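PDB 6TCB: uncharacterized protein from Pseudomonas aeruginosa PAO1, which is of unknown function but binds calcium ions. Local coordinates for residues A[21-25]-A[90-94]. Numbering follows the deposited sequence.
Sequences RLPYW and LPVLL
Val92 meets Trp25 and Pro23 at once, using its carbonyl oxygen for both and one methyl for the apolar side. The indole NE1 of Trp25 donates to Val92 O over 2.8 Å, and the bond is nearly straight, 167° at the hydrogen. The oxygen sits at the edge of the indole, almost in the ring plane, and the N-H reaches it in the carbonyl plane on a lone pair, so the bond helps to set how the indole is turned and ties this part of the tail to it. The same oxygen has Pro23 CG 3.4 Å away, a van der Waals neighbour that adds no second hydrogen bond. With chi1 at 171°, Val92 CG1 swings away from the backbone N and is the branch that packs against Pro23. It lies 4.1 Å from Pro23 CD, and the same Val92 CG1 is 4.3 Å from Trp25 CD1.

In the fold, 24-25 is, within this chain, an outermost strand of a three-stranded antiparallel sheet, paired to 57-62, while 90-94 is the irregular C-terminal tail that follows helix 67-82. The tail is thus tied to that strand and the turn before it, where Arg21, at positive phi, is the C-prime residue of the Schellman motif ending helix 3-18. Arg77 of helix 67-82 links the two sides again: its guanidinium makes a cation-pi contact with Trp25, and its NH1 bonds to Pro91 O.

Farther along, Leu93 lays its CB 4.2 Å from Pro23 CD. Leu93 CD2 reaches Leu22 CD2 at 4.0 Å, the two leucine side chains crossing at a slant. The Leu93 side chain lies near the calcium-binding region, about 7 Å from the side chain of Asp66, a calcium ligand seen for this protein although no ion is bound to this chain here.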
# COMPACT_ATOMS: atom_id res chain seq x y z
N ARG A 21 -7.54 14.94 -8.02
CA ARG A 21 -6.95 13.63 -8.30
C ARG A 21 -5.49 13.55 -7.86
O ARG A 21 -4.66 12.89 -8.49
CB ARG A 21 -7.14 13.22 -9.76
CG ARG A 21 -8.60 13.18 -10.20
CD ARG A 21 -9.41 12.18 -9.38
NE ARG A 21 -10.78 12.06 -9.90
CZ ARG A 21 -11.82 12.77 -9.45
NH1 ARG A 21 -11.67 13.65 -8.48
NH2 ARG A 21 -13.01 12.58 -9.99
N LEU A 22 -5.19 14.22 -6.74
CA LEU A 22 -3.86 14.16 -6.17
C LEU A 22 -3.82 13.16 -5.02
O LEU A 22 -4.81 13.01 -4.29
CB LEU A 22 -3.44 15.52 -5.62
CG LEU A 22 -3.18 16.59 -6.68
CD1 LEU A 22 -2.88 17.91 -6.00
CD2 LEU A 22 -2.06 16.15 -7.60
N PRO A 23 -2.69 12.50 -4.81
CA PRO A 23 -2.56 11.61 -3.65
C PRO A 23 -2.43 12.40 -2.36
O PRO A 23 -2.01 13.56 -2.35
CB PRO A 23 -1.28 10.83 -3.95
CG PRO A 23 -0.46 11.80 -4.75
CD PRO A 23 -1.42 12.62 -5.56
N TYR A 24 -2.79 11.74 -1.25
CA TYR A 24 -2.67 12.30 0.10
C TYR A 24 -1.57 11.56 0.85
O TYR A 24 -1.78 10.45 1.36
CB TYR A 24 -3.99 12.21 0.85
CG TYR A 24 -3.99 12.80 2.25
CD1 TYR A 24 -3.18 13.88 2.60
CD2 TYR A 24 -4.82 12.27 3.24
CE1 TYR A 24 -3.22 14.41 3.88
CE2 TYR A 24 -4.88 12.81 4.52
CZ TYR A 24 -4.07 13.88 4.82
OH TYR A 24 -4.11 14.42 6.08
N TRP A 25 -0.39 12.18 0.91
CA TRP A 25 0.72 11.66 1.70
C TRP A 25 0.46 12.01 3.15
O TRP A 25 0.37 13.20 3.50
CB TRP A 25 2.03 12.27 1.22
CG TRP A 25 2.33 12.00 -0.23
CD1 TRP A 25 2.02 12.80 -1.28
CD2 TRP A 25 3.05 10.88 -0.78
NE1 TRP A 25 2.46 12.24 -2.44
CE2 TRP A 25 3.10 11.06 -2.17
CE3 TRP A 25 3.62 9.73 -0.23
CZ2 TRP A 25 3.70 10.15 -3.03
CZ3 TRP A 25 4.23 8.82 -1.08
CH2 TRP A 25 4.26 9.03 -2.46
N LEU A 90 8.10 18.24 0.28
CA LEU A 90 8.36 17.13 -0.61
C LEU A 90 7.33 17.11 -1.73
O LEU A 90 6.19 17.54 -1.55
CB LEU A 90 8.29 15.81 0.14
CG LEU A 90 9.27 15.66 1.29
CD1 LEU A 90 9.01 14.33 2.00
CD2 LEU A 90 10.72 15.73 0.86
N PRO A 91 7.71 16.59 -2.90
CA PRO A 91 6.77 16.55 -4.03
C PRO A 91 5.55 15.71 -3.71
O PRO A 91 5.63 14.66 -3.07
CB PRO A 91 7.59 15.92 -5.16
CG PRO A 91 9.00 16.05 -4.74
CD PRO A 91 9.05 16.10 -3.26
N VAL A 92 4.41 16.20 -4.19
CA VAL A 92 3.14 15.49 -4.06
C VAL A 92 2.93 14.53 -5.23
O VAL A 92 2.52 13.38 -5.03
CB VAL A 92 1.98 16.51 -3.94
CG1 VAL A 92 0.65 15.80 -4.03
CG2 VAL A 92 2.09 17.28 -2.64
N LEU A 93 3.22 14.97 -6.45
CA LEU A 93 3.08 14.12 -7.62
C LEU A 93 3.97 14.71 -8.70
O LEU A 93 3.77 15.86 -9.09
CB LEU A 93 1.63 14.09 -8.08
CG LEU A 93 1.28 13.10 -9.20
CD1 LEU A 93 1.48 11.68 -8.71
CD2 LEU A 93 -0.14 13.33 -9.69
N LEU A 94 4.96 13.95 -9.16
CA LEU A 94 5.89 14.47 -10.14
C LEU A 94 5.20 14.88 -11.44
O LEU A 94 4.15 14.35 -11.80
CB LEU A 94 6.96 13.44 -10.46
CG LEU A 94 7.91 13.15 -9.29
CD1 LEU A 94 8.88 12.07 -9.72
CD2 LEU A 94 8.65 14.40 -8.83
OXT LEU A 94 5.69 15.77 -12.13